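Local structure of D-aminopeptidase (Burkholderia sp. LK4, 5TZB) at residues I63-T68 / Q159-A164; L107-A112 / Y139-V144; G232-E237 / R379-R384; A268-H273 / A303-N308; L286-G291 / A344-I349. The protein probably hydrolyses peptides and amides with an N-terminal beta-amino acid, as a tetrameric beta-aminopeptidase of peptidase family S58 with an Ntn-hydrolase-type fold. All blocks are in the same frame, centred on the assembly; numbering follows the deposited sequence.

In the fold
Contact 1 opens first along the chain, and both segments of contact 2 lie between its two; both reach one mixed sheet, where strands 63-71 and 111-115 are neighbours, and they touch through Thr68 and Ala112, their centres about 19 Å apart. Contact 4, about 17 Å from contact 2 between centres, belongs to the second sheet, and Phe304 packs on Leu107 and, across to the other sheet, on Ile111. Contacts 4 and 5 both use helix 272-289, with centres about 22 Å apart and segments that alternate. Contact 3 encloses both in sequence, its centre about 15 Å from that of contact 5. Contacts 1 and 2 border the second subunit, 3 and 5 the third, 4 the fourth.

Contact 1 of 5, residues I63-T68 / Q159-A164; sequences IRTGVT and QHVSAA
Ile63 lies over one face of the His160 imidazole, and this pair carries much of the contact between strand 63-71 and the turn ahead of helix 163-172. The methylene CG1 of Ile63 sits almost exactly above the ring, 3.7 Å from the centroid of His160 and 10° off the normal, a clear CH-pi contact. Its terminal methyl stays over the same face, on the ND1 side, with Ile63 CD1 3.6 Å from His160 ND1. With chi1 at -54°, Ile63 keeps CG1 beside its own backbone N and anti to the carbonyl carbon, which leaves CG2 to reach the CB of the histidine. The other end of the imidazole is held by Asp155, which is hydrogen-bonded to His160 NE2 and should help fix the rotation of the ring.

One residue further on, Val161 offers its two methyls to alternate strand residues, Thr65 and Val67. Val161 CG2 packs on Thr65 CG2 at 3.8 Å, the two side chains crossing at a slant, while Val161 CG1 makes a looser approach of 4.4 Å to Val67 CG1. Thr65 turns its hydroxyl elsewhere: OG1 is hydrogen-bonded to Asn115 and Asp150, so its methyl serves the apolar contact. Behind Val161 stand Ser118 and Val122. The strand thus packs on the loop leading into helix 163-172, at the margin of alpha/beta layering consistent with an Ntn-hydrolase-type fold.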
# COMPACT_ATOMS: atom_id res chain seq x y z
N ILE C 63 -15.76 -33.09 13.01
CA ILE C 63 -15.72 -31.66 13.20
C ILE C 63 -14.64 -31.31 14.21
O ILE C 63 -14.69 -31.78 15.36
CB ILE C 63 -17.07 -31.12 13.68
CG1 ILE C 63 -18.18 -31.55 12.73
CG2 ILE C 63 -17.02 -29.60 13.79
CD1 ILE C 63 -19.59 -31.21 13.23
N ARG C 64 -13.64 -30.55 13.79
CA ARG C 64 -12.62 -30.06 14.71
C ARG C 64 -12.38 -28.60 14.38
O ARG C 64 -11.39 -28.26 13.73
CB ARG C 64 -11.32 -30.87 14.58
CG ARG C 64 -11.50 -32.33 14.95
CD ARG C 64 -11.83 -32.54 16.42
NE ARG C 64 -12.04 -33.95 16.72
CZ ARG C 64 -11.06 -34.80 17.02
NH1 ARG C 64 -9.81 -34.36 17.09
NH2 ARG C 64 -11.33 -36.08 17.27
N THR C 65 -13.28 -27.74 14.83
CA THR C 65 -13.25 -26.35 14.45
C THR C 65 -14.03 -25.51 15.45
O THR C 65 -14.39 -25.99 16.52
CB THR C 65 -13.82 -26.14 13.02
OG1 THR C 65 -13.53 -24.82 12.56
CG2 THR C 65 -15.33 -26.38 12.99
N GLY C 66 -14.28 -24.25 15.10
CA GLY C 66 -15.03 -23.38 15.98
C GLY C 66 -14.82 -21.92 15.65
O GLY C 66 -14.39 -21.55 14.56
N VAL C 67 -15.12 -21.07 16.63
CA VAL C 67 -14.99 -19.65 16.43
C VAL C 67 -14.54 -18.99 17.73
O VAL C 67 -14.97 -19.37 18.82
CB VAL C 67 -16.32 -19.04 15.88
CG1 VAL C 67 -17.50 -19.50 16.70
CG2 VAL C 67 -16.27 -17.53 15.82
N THR C 68 -13.63 -18.02 17.61
CA THR C 68 -13.19 -17.19 18.72
C THR C 68 -13.60 -15.75 18.48
O THR C 68 -13.47 -15.26 17.36
CB THR C 68 -11.67 -17.25 18.92
OG1 THR C 68 -11.30 -18.59 19.28
CG2 THR C 68 -11.22 -16.29 20.01
N GLN C 159 -18.53 -27.11 6.32
CA GLN C 159 -19.02 -25.80 6.77
C GLN C 159 -19.91 -25.95 8.01
O GLN C 159 -21.10 -25.65 7.97
CB GLN C 159 -19.75 -25.07 5.63
CG GLN C 159 -18.79 -24.61 4.50
CD GLN C 159 -19.47 -23.84 3.36
OE1 GLN C 159 -20.44 -24.32 2.77
NE2 GLN C 159 -18.95 -22.67 3.03
N HIS C 160 -19.31 -26.42 9.10
CA HIS C 160 -20.09 -26.81 10.27
C HIS C 160 -20.29 -25.69 11.30
O HIS C 160 -20.96 -25.89 12.31
CB HIS C 160 -19.43 -28.01 10.97
CG HIS C 160 -19.37 -29.23 10.12
ND1 HIS C 160 -20.44 -30.09 9.97
CD2 HIS C 160 -18.35 -29.77 9.41
CE1 HIS C 160 -20.09 -31.09 9.18
NE2 HIS C 160 -18.82 -30.92 8.83
N VAL C 161 -19.71 -24.52 11.05
CA VAL C 161 -19.87 -23.39 11.97
C VAL C 161 -21.12 -22.60 11.61
O VAL C 161 -21.35 -22.29 10.45
CB VAL C 161 -18.64 -22.44 11.94
CG1 VAL C 161 -18.83 -21.23 12.87
CG2 VAL C 161 -17.38 -23.21 12.31
N SER C 162 -21.91 -22.27 12.63
CA SER C 162 -23.19 -21.59 12.41
C SER C 162 -23.35 -20.34 13.27
O SER C 162 -22.51 -20.06 14.13
CB SER C 162 -24.34 -22.55 12.72
OG SER C 162 -24.41 -22.78 14.12
N ALA C 163 -24.42 -19.59 13.03
CA ALA C 163 -24.69 -18.39 13.80
C ALA C 163 -24.84 -18.71 15.29
O ALA C 163 -24.45 -17.91 16.14
CB ALA C 163 -25.95 -17.69 13.29
N ALA C 164 -25.39 -19.88 15.59
CA ALA C 164 -25.59 -20.28 16.98
C ALA C 164 -24.23 -20.41 17.68
O ALA C 164 -24.10 -20.07 18.85
CB ALA C 164 -26.38 -21.60 17.06

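Contact 2 of 5, residues L107-A112 / Y139-V144; sequences LTTPIA and YWCMPV
Ile111 and Val144 form a parallel bridge, CA atoms 5.0 Å apart, where the loop 139-143 runs into strand 144-148 beside strand 111-115. Its firm bond goes from Ala112 N to Val144 O, 3.0 Å long and 159° at the hydrogen. The same oxygen also meets the CA-H of Ile111. Ahead of the bridge a side chain takes over: Val144 N gives a weak hydrogen bond of 3.4 Å to Thr109 OG1.

That hydroxyl is held by its own chain as well, donating to Pro110 O at 2.9 Å from a position tilted out of the carbonyl plane. Chi1 of 61° sets Thr109 OG1 between its backbone N and carbonyl carbon, and turns the methyl to Cys141, where CG2 lies 4.0 Å from SG. Val144 is the main apolar piece: its CG2 meets Leu107 CD1 at 3.9 Å, the two side chains at about a right angle, and its CG1 approaches Ile111 CG2. Further back from the bridge, water 1 joins Thr108 OG1 to Met142 N.

On one side Leu302 packs on Ile111 and Val144; Leu126 of helix 119-129 covers Ala112 and Pro143. His117 of the second subunit accepts from Cys141 N. This is the start of a parallel strand pair within a mixed sheet, packed against a second sheet and a helix.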
# COMPACT_ATOMS: atom_id res chain seq x y z
N LEU C 107 -12.31 0.41 13.96
CA LEU C 107 -12.88 -0.87 14.33
C LEU C 107 -14.20 -0.59 15.03
O LEU C 107 -14.22 0.11 16.06
CB LEU C 107 -11.91 -1.65 15.25
CG LEU C 107 -12.33 -3.00 15.83
CD1 LEU C 107 -12.48 -4.06 14.73
CD2 LEU C 107 -11.34 -3.48 16.92
N THR C 108 -15.29 -1.11 14.49
CA THR C 108 -16.62 -0.75 14.96
C THR C 108 -17.45 -1.98 15.31
O THR C 108 -18.65 -1.87 15.52
CB THR C 108 -17.40 0.08 13.88
OG1 THR C 108 -17.56 -0.70 12.70
CG2 THR C 108 -16.65 1.36 13.54
N THR C 109 -16.79 -3.14 15.35
CA THR C 109 -17.46 -4.42 15.55
C THR C 109 -16.59 -5.32 16.42
O THR C 109 -15.43 -5.00 16.67
CB THR C 109 -17.72 -5.17 14.23
OG1 THR C 109 -16.46 -5.44 13.59
CG2 THR C 109 -18.62 -4.35 13.30
N PRO C 110 -17.13 -6.47 16.85
CA PRO C 110 -16.21 -7.48 17.37
C PRO C 110 -15.30 -8.01 16.27
O PRO C 110 -15.55 -7.79 15.07
CB PRO C 110 -17.12 -8.60 17.87
CG PRO C 110 -18.47 -8.02 17.95
CD PRO C 110 -18.55 -6.87 17.01
N ILE C 111 -14.28 -8.73 16.70
CA ILE C 111 -13.38 -9.48 15.84
C ILE C 111 -13.60 -10.95 16.07
O ILE C 111 -13.72 -11.38 17.21
CB ILE C 111 -11.91 -9.16 16.15
CG1 ILE C 111 -11.63 -7.67 15.94
CG2 ILE C 111 -10.96 -10.01 15.29
CD1 ILE C 111 -10.35 -7.21 16.62
N ALA C 112 -13.63 -11.73 14.99
CA ALA C 112 -13.80 -13.16 15.13
C ALA C 112 -12.74 -13.92 14.32
O ALA C 112 -12.28 -13.47 13.27
CB ALA C 112 -15.20 -13.57 14.72
N TYR C 139 -26.41 2.83 9.01
CA TYR C 139 -25.04 2.40 8.76
C TYR C 139 -25.05 0.98 8.23
O TYR C 139 -26.04 0.26 8.36
CB TYR C 139 -24.18 2.49 10.03
CG TYR C 139 -24.45 1.41 11.05
CD1 TYR C 139 -23.61 0.32 11.17
CD2 TYR C 139 -25.56 1.48 11.89
CE1 TYR C 139 -23.84 -0.67 12.10
CE2 TYR C 139 -25.81 0.49 12.83
CZ TYR C 139 -24.95 -0.59 12.93
OH TYR C 139 -25.18 -1.58 13.86
N TRP C 140 -23.93 0.60 7.63
CA TRP C 140 -23.75 -0.75 7.13
C TRP C 140 -22.71 -1.45 8.00
O TRP C 140 -21.60 -0.96 8.18
CB TRP C 140 -23.37 -0.74 5.64
CG TRP C 140 -22.44 0.37 5.22
CD1 TRP C 140 -21.09 0.28 5.02
CD2 TRP C 140 -22.80 1.74 4.97
NE1 TRP C 140 -20.58 1.51 4.64
CE2 TRP C 140 -21.61 2.42 4.61
CE3 TRP C 140 -24.00 2.45 5.00
CZ2 TRP C 140 -21.60 3.77 4.29
CZ3 TRP C 140 -23.99 3.79 4.69
CH2 TRP C 140 -22.80 4.44 4.33
N CYS C 141 -23.10 -2.58 8.57
CA CYS C 141 -22.26 -3.31 9.50
C CYS C 141 -21.16 -4.05 8.75
O CYS C 141 -21.45 -4.77 7.80
CB CYS C 141 -23.11 -4.28 10.31
SG CYS C 141 -22.19 -5.16 11.60
N MET C 142 -19.91 -3.86 9.15
CA MET C 142 -18.78 -4.51 8.48
C MET C 142 -17.85 -5.22 9.48
O MET C 142 -16.76 -4.71 9.79
CB MET C 142 -18.00 -3.47 7.66
CG MET C 142 -18.81 -2.82 6.51
SD MET C 142 -17.89 -1.56 5.61
CE MET C 142 -17.73 -0.29 6.87
N PRO C 143 -18.27 -6.39 9.99
CA PRO C 143 -17.47 -7.13 10.99
C PRO C 143 -16.11 -7.62 10.47
O PRO C 143 -15.94 -7.93 9.29
CB PRO C 143 -18.37 -8.32 11.35
CG PRO C 143 -19.78 -7.91 10.89
CD PRO C 143 -19.55 -7.05 9.69
N VAL C 144 -15.13 -7.69 11.37
CA VAL C 144 -13.82 -8.21 11.02
C VAL C 144 -13.75 -9.69 11.37
O VAL C 144 -13.86 -10.08 12.53
CB VAL C 144 -12.68 -7.46 11.75
CG1 VAL C 144 -11.31 -8.13 11.44
CG2 VAL C 144 -12.66 -5.97 11.34
O HOH W 1 -19.70 -1.63 11.10

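Contact 3 of 5, residues G232-E237 / R379-R384; sequences GYPVGE and REVGWR
Both backbones turn sharply where Tyr233 and Pro234 meet Val381 to Trp383: Pro234 centres an inverse gamma turn, with Val235 N bonded to Tyr233 O at 2.7 Å, while the facing chain is leaving helix 371-380. The phenol ring of Tyr233 is the flat surface of the contact. Trp383 CB stands over its middle, 3.6 Å from the centroid and 5° off the normal, in a CH-pi contact. From there the indole presents its edge to the same face, Trp383 CD1 lying 3.5 Å from Tyr233 CE2, a T-shaped pair with planes at 83° and the five-membered ring foremost. A chi1 of 171° in Trp383 sets the indole on end, with the CD1 edge against the phenol face and the six-membered ring directed away.

The turn that delivers the tryptophan is a Schellman motif: Gly382, at positive phi, is its C-prime residue, Gly382 N bonds to Arg379 O, and Trp383 N reaches back to Leu378 O. Val381 O, just before it, lies at the edge of the phenol near its plane, 3.6 Å from Tyr233 CD1.

Val381 fills the angle between tyrosine and proline. Its CG2 touches Tyr233 CB at 3.9 Å, and CG1 approaches Pro234 O at the same distance. The phenol hydroxyl of Tyr233 serves a different chain, being hydrogen-bonded to Val381 O of the third subunit, whose own Tyr233 returns the same bond; the two Tyr233 rings also meet there.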
# COMPACT_ATOMS: atom_id res chain seq x y z
N GLY C 232 14.38 -17.75 21.10
CA GLY C 232 15.51 -17.68 20.20
C GLY C 232 16.25 -18.98 19.94
O GLY C 232 16.94 -19.10 18.93
N TYR C 233 16.11 -19.96 20.84
CA TYR C 233 16.89 -21.20 20.76
C TYR C 233 16.34 -22.18 19.73
O TYR C 233 15.13 -22.39 19.66
CB TYR C 233 16.96 -21.87 22.14
CG TYR C 233 17.82 -21.10 23.11
CD1 TYR C 233 19.14 -21.47 23.34
CD2 TYR C 233 17.33 -19.98 23.78
CE1 TYR C 233 19.95 -20.77 24.23
CE2 TYR C 233 18.13 -19.27 24.66
CZ TYR C 233 19.44 -19.67 24.88
OH TYR C 233 20.25 -18.97 25.74
N PRO C 234 17.23 -22.79 18.93
CA PRO C 234 16.83 -23.60 17.76
C PRO C 234 16.29 -24.96 18.15
O PRO C 234 16.81 -26.00 17.76
CB PRO C 234 18.13 -23.72 16.97
CG PRO C 234 19.19 -23.69 18.02
CD PRO C 234 18.70 -22.75 19.09
N VAL C 235 15.20 -24.93 18.90
CA VAL C 235 14.62 -26.13 19.48
C VAL C 235 14.06 -27.07 18.40
O VAL C 235 14.12 -28.30 18.54
CB VAL C 235 13.53 -25.72 20.51
CG1 VAL C 235 12.47 -24.88 19.86
CG2 VAL C 235 12.90 -26.89 21.13
N GLY C 236 13.58 -26.50 17.30
CA GLY C 236 13.06 -27.28 16.19
C GLY C 236 14.07 -28.26 15.59
O GLY C 236 13.69 -29.34 15.11
N GLU C 237 15.34 -27.87 15.60
CA GLU C 237 16.39 -28.68 14.98
C GLU C 237 16.62 -30.00 15.73
O GLU C 237 17.07 -30.98 15.14
CB GLU C 237 17.69 -27.89 14.91
CG GLU C 237 17.61 -26.68 13.98
CD GLU C 237 18.93 -25.92 13.87
OE1 GLU C 237 19.96 -26.41 14.39
OE2 GLU C 237 18.95 -24.85 13.23
N ARG C 379 17.14 -27.47 26.79
CA ARG C 379 18.39 -27.78 27.46
C ARG C 379 19.43 -28.29 26.50
O ARG C 379 20.58 -27.86 26.54
CB ARG C 379 18.17 -28.83 28.55
CG ARG C 379 19.47 -29.39 29.12
CD ARG C 379 19.21 -30.55 30.08
NE ARG C 379 20.41 -31.00 30.78
CZ ARG C 379 20.76 -30.60 31.99
NH1 ARG C 379 21.87 -31.06 32.56
NH2 ARG C 379 20.00 -29.72 32.64
N GLU C 380 19.00 -29.13 25.56
CA GLU C 380 19.88 -29.75 24.58
C GLU C 380 20.62 -28.75 23.70
O GLU C 380 21.74 -29.02 23.26
CB GLU C 380 19.08 -30.72 23.69
CG GLU C 380 19.88 -31.47 22.62
CD GLU C 380 19.06 -32.56 21.94
OE1 GLU C 380 17.94 -32.87 22.42
OE2 GLU C 380 19.52 -33.11 20.91
N VAL C 381 19.99 -27.60 23.44
CA VAL C 381 20.61 -26.56 22.62
C VAL C 381 21.13 -25.39 23.46
O VAL C 381 21.37 -24.30 22.93
CB VAL C 381 19.64 -26.00 21.55
CG1 VAL C 381 19.34 -27.05 20.51
CG2 VAL C 381 18.36 -25.51 22.20
N GLY C 382 21.28 -25.60 24.76
CA GLY C 382 22.04 -24.68 25.60
C GLY C 382 21.25 -23.70 26.45
O GLY C 382 21.84 -22.93 27.20
N TRP C 383 19.93 -23.72 26.34
CA TRP C 383 19.11 -22.82 27.15
C TRP C 383 19.04 -23.29 28.59
O TRP C 383 19.00 -24.49 28.86
CB TRP C 383 17.69 -22.72 26.59
CG TRP C 383 16.73 -21.98 27.47
CD1 TRP C 383 16.41 -20.65 27.41
CD2 TRP C 383 15.96 -22.52 28.56
NE1 TRP C 383 15.48 -20.34 28.39
CE2 TRP C 383 15.20 -21.47 29.10
CE3 TRP C 383 15.85 -23.80 29.12
CZ2 TRP C 383 14.33 -21.66 30.18
CZ3 TRP C 383 14.99 -23.98 30.19
CH2 TRP C 383 14.24 -22.91 30.71
N ARG C 384 19.03 -22.36 29.52
CA ARG C 384 18.82 -22.70 30.92
C ARG C 384 18.01 -21.60 31.60
O ARG C 384 18.09 -20.44 31.19
CB ARG C 384 20.16 -23.00 31.61
CG ARG C 384 21.16 -21.86 31.67
CD ARG C 384 22.47 -22.38 32.25
NE ARG C 384 23.48 -21.34 32.43
CZ ARG C 384 23.59 -20.60 33.52
NH1 ARG C 384 22.77 -20.79 34.55
NH2 ARG C 384 24.54 -19.67 33.60

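Contact 4 of 5, residues A268-H273 / A303-N308; sequences APLLPH and AFATGN
Pro269 and Gly307 come together backbone to backbone, their CA atoms 3.8 Å apart, and the side chains of the contact are arranged around this close approach. Gly307 has no CB to come between the chains here. Before Gly307 in the chain, the methyl of Ala305 points at the turn: Ala305 CB is 3.4 Å from Ala268 O and 3.8 Å from Leu270 CB. Leu270 meets it with the base of its side chain, since a chi1 of -66° swings CG to the side of its own backbone N and sends the branch on toward Cys275 and Leu278 of helix 272-289. Ala268 O accepts a weak bond from Leu270 N, which closes an inverse gamma turn centred on Pro269.

After Gly307, Asn308 brings its amide back over the proline, ND2 standing 3.6 Å from Pro269 CB. Among its bonds, Asn308 ND2 donates to water 2 at 3.0 Å, which also accepts from Asn308 N and donates to Leu270 O at 2.9 Å. One water therefore ties both the side chain and the backbone of Asn308 to Leu270 O of the other segment. At the far end of the amide, Asn308 OD1 accepts from Lys327 N, which should fix the flip of the group.

All this sits at one end of a beta-alpha-beta unit. Strand 260-266 leads into the turn, helix 272-289 starts just after Leu271, and strand 298-305 returns parallel to the first strand, ending at Ala305. Val329 of strand 323-329 packs on Pro269 and Leu270, and Thr323 of the fourth subunit reaches Pro269.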
# COMPACT_ATOMS: atom_id res chain seq x y z
N ALA C 268 -2.87 2.27 24.85
CA ALA C 268 -2.20 3.48 24.40
C ALA C 268 -3.10 4.25 23.41
O ALA C 268 -3.83 3.64 22.64
CB ALA C 268 -0.86 3.14 23.76
N PRO C 269 -3.07 5.59 23.46
CA PRO C 269 -3.87 6.37 22.50
C PRO C 269 -3.21 6.46 21.13
O PRO C 269 -2.53 7.44 20.84
CB PRO C 269 -3.96 7.75 23.16
CG PRO C 269 -2.69 7.85 23.99
CD PRO C 269 -2.44 6.44 24.49
N LEU C 270 -3.30 5.39 20.34
CA LEU C 270 -2.71 5.36 19.01
C LEU C 270 -3.69 5.80 17.95
O LEU C 270 -4.84 5.35 17.94
CB LEU C 270 -2.19 3.96 18.68
CG LEU C 270 -1.01 3.45 19.52
CD1 LEU C 270 -0.58 2.08 19.02
CD2 LEU C 270 0.15 4.42 19.49
N LEU C 271 -3.22 6.64 17.03
CA LEU C 271 -3.98 7.04 15.84
C LEU C 271 -3.98 5.91 14.81
O LEU C 271 -3.14 5.00 14.91
CB LEU C 271 -3.39 8.31 15.23
CG LEU C 271 -3.38 9.54 16.14
CD1 LEU C 271 -2.78 10.72 15.41
CD2 LEU C 271 -4.80 9.85 16.60
N PRO C 272 -4.89 5.96 13.80
CA PRO C 272 -4.93 4.91 12.77
C PRO C 272 -3.56 4.61 12.15
O PRO C 272 -3.19 3.44 12.11
CB PRO C 272 -5.89 5.50 11.73
CG PRO C 272 -6.87 6.26 12.57
CD PRO C 272 -6.03 6.88 13.68
N HIS C 273 -2.77 5.61 11.76
CA HIS C 273 -1.48 5.33 11.12
C HIS C 273 -0.51 4.66 12.09
O HIS C 273 0.37 3.91 11.67
CB HIS C 273 -0.87 6.62 10.53
CG HIS C 273 -0.12 7.47 11.52
ND1 HIS C 273 -0.75 8.39 12.33
CD2 HIS C 273 1.21 7.60 11.75
CE1 HIS C 273 0.16 9.03 13.05
NE2 HIS C 273 1.35 8.57 12.72
N ALA C 303 -4.18 -4.56 14.51
CA ALA C 303 -3.93 -3.88 15.78
C ALA C 303 -5.00 -2.82 16.04
O ALA C 303 -5.35 -2.05 15.15
CB ALA C 303 -2.56 -3.26 15.78
N PHE C 304 -5.55 -2.80 17.25
CA PHE C 304 -6.46 -1.72 17.64
C PHE C 304 -6.08 -1.12 18.99
O PHE C 304 -5.46 -1.78 19.84
CB PHE C 304 -7.93 -2.20 17.64
CG PHE C 304 -8.27 -3.17 18.75
CD1 PHE C 304 -8.74 -2.71 19.99
CD2 PHE C 304 -8.19 -4.54 18.55
CE1 PHE C 304 -9.07 -3.60 21.00
CE2 PHE C 304 -8.52 -5.43 19.55
CZ PHE C 304 -8.96 -4.96 20.79
N ALA C 305 -6.45 0.15 19.17
CA ALA C 305 -6.10 0.89 20.37
C ALA C 305 -7.36 1.38 21.07
O ALA C 305 -8.32 1.80 20.42
CB ALA C 305 -5.19 2.05 20.01
N THR C 306 -7.36 1.35 22.41
CA THR C 306 -8.55 1.76 23.17
C THR C 306 -8.37 3.12 23.84
O THR C 306 -9.31 3.66 24.42
CB THR C 306 -8.91 0.72 24.25
OG1 THR C 306 -7.82 0.60 25.18
CG2 THR C 306 -9.18 -0.65 23.62
N GLY C 307 -7.17 3.70 23.72
CA GLY C 307 -6.81 4.94 24.40
C GLY C 307 -7.67 6.14 24.08
O GLY C 307 -8.00 6.94 24.95
N ASN C 308 -8.04 6.28 22.81
CA ASN C 308 -9.02 7.28 22.42
C ASN C 308 -10.42 6.69 22.45
O ASN C 308 -10.67 5.64 21.86
CB ASN C 308 -8.68 7.83 21.03
CG ASN C 308 -7.46 8.73 21.05
OD1 ASN C 308 -7.49 9.84 21.58
ND2 ASN C 308 -6.36 8.23 20.51
O HOH W 2 -6.63 5.21 20.20

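Contact 5 of 5, residues L286-G291 / A344-I349; sequences LARVGG and AVEEAI
Glu346 reaches from helix 331-355 across to the end of helix 272-289, and its side chain can be followed outward. CB leaves the helix with CG anti to the backbone N, which points the chain across to the other helix. The next carbon, Glu346 CG, presses on a methyl, Val289 CG2, at 3.6 Å. From CG the chain runs on extended, so that Glu346 CD comes over Arg288 CB at 3.8 Å. At the tip the two oxygens part company. OE2 lies near Arg288 CB, whereas OE1 takes the guanidinium, 2.9 Å from Arg288 NE and 3.0 Å from Arg288 NH1.

Both bonds of this salt bridge are weak in angle, 130° and 127°, because one oxygen is shared between two N-H groups. Glu346 OE1 lies at the guanidinium edge, near its plane, but the carboxylate is turned 53° away, so the bridge is forked on a single oxygen. The arginine bends at chi3 to bring NE round. Next to it, Ala287 O accepts from Arg288 NE of the third subunit.

Helix 272-289 stops at this point in a Schellman motif: Gly290 takes positive phi as the C-prime residue, and Gly291 N bonds back to Leu286 O, which also accepts from Val289 N.

Apolar packing of the two helices continues beside the bridge. Val289 CG1 meets Ile349 CG2 at 3.9 Å, the Ile349 CD1 methyl lies against Leu286 CA and CD1, and Ile260 of strand 260-266 backs both Leu286 and Ile349.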
# COMPACT_ATOMS: atom_id res chain seq x y z
N LEU C 286 6.50 -13.10 14.99
CA LEU C 286 6.33 -14.34 14.21
C LEU C 286 7.67 -14.85 13.68
O LEU C 286 7.95 -16.05 13.74
CB LEU C 286 5.35 -14.10 13.04
CG LEU C 286 5.20 -15.19 11.97
CD1 LEU C 286 4.70 -16.52 12.58
CD2 LEU C 286 4.28 -14.71 10.83
N ALA C 287 8.49 -13.93 13.17
CA ALA C 287 9.80 -14.29 12.61
C ALA C 287 10.69 -14.93 13.66
O ALA C 287 11.45 -15.84 13.35
CB ALA C 287 10.49 -13.07 12.02
N ARG C 288 10.62 -14.43 14.90
CA ARG C 288 11.50 -14.92 15.96
C ARG C 288 11.13 -16.34 16.42
O ARG C 288 11.96 -17.03 17.01
CB ARG C 288 11.55 -13.92 17.15
CG ARG C 288 12.33 -12.66 16.74
CD ARG C 288 12.51 -11.53 17.76
NE ARG C 288 11.43 -11.35 18.71
CZ ARG C 288 11.19 -10.20 19.36
NH1 ARG C 288 10.18 -10.14 20.22
NH2 ARG C 288 11.93 -9.12 19.13
N VAL C 289 9.91 -16.79 16.13
CA VAL C 289 9.53 -18.17 16.44
C VAL C 289 9.83 -19.11 15.26
O VAL C 289 9.90 -20.35 15.42
CB VAL C 289 8.04 -18.25 16.83
CG1 VAL C 289 7.67 -19.64 17.34
CG2 VAL C 289 7.74 -17.21 17.89
N GLY C 290 10.03 -18.53 14.07
CA GLY C 290 10.42 -19.30 12.90
C GLY C 290 9.43 -19.26 11.75
O GLY C 290 9.45 -20.15 10.89
N GLY C 291 8.57 -18.25 11.74
CA GLY C 291 7.57 -18.08 10.70
C GLY C 291 7.88 -17.02 9.68
O GLY C 291 8.97 -16.43 9.68
N ALA C 344 4.88 -9.80 22.80
CA ALA C 344 3.57 -10.36 23.11
C ALA C 344 3.17 -11.40 22.07
O ALA C 344 2.66 -12.47 22.42
CB ALA C 344 2.53 -9.27 23.18
N VAL C 345 3.42 -11.09 20.81
CA VAL C 345 3.14 -12.01 19.71
C VAL C 345 4.02 -13.25 19.78
O VAL C 345 3.54 -14.38 19.62
CB VAL C 345 3.32 -11.32 18.35
CG1 VAL C 345 3.27 -12.35 17.21
CG2 VAL C 345 2.26 -10.25 18.17
N GLU C 346 5.32 -13.05 20.04
CA GLU C 346 6.23 -14.18 20.15
C GLU C 346 5.76 -15.14 21.25
O GLU C 346 5.67 -16.35 21.02
CB GLU C 346 7.67 -13.70 20.42
CG GLU C 346 8.73 -14.80 20.41
CD GLU C 346 10.13 -14.28 20.70
OE1 GLU C 346 10.30 -13.05 20.78
OE2 GLU C 346 11.07 -15.09 20.87
N GLU C 347 5.46 -14.61 22.43
CA GLU C 347 5.06 -15.49 23.54
C GLU C 347 3.68 -16.11 23.32
O GLU C 347 3.43 -17.26 23.73
CB GLU C 347 5.07 -14.75 24.88
CG GLU C 347 4.80 -15.68 26.06
CD GLU C 347 4.99 -15.02 27.42
OE1 GLU C 347 5.46 -13.87 27.46
OE2 GLU C 347 4.69 -15.68 28.44
N ALA C 348 2.80 -15.37 22.66
CA ALA C 348 1.46 -15.86 22.38
C ALA C 348 1.54 -17.12 21.53
O ALA C 348 0.85 -18.11 21.80
CB ALA C 348 0.64 -14.80 21.67
N ILE C 349 2.41 -17.10 20.52
CA ILE C 349 2.60 -18.25 19.65
C ILE C 349 3.16 -19.44 20.43
O ILE C 349 2.66 -20.56 20.32
CB ILE C 349 3.54 -17.91 18.46
CG1 ILE C 349 2.88 -16.87 17.55
CG2 ILE C 349 3.86 -19.18 17.67
CD1 ILE C 349 3.83 -16.21 16.56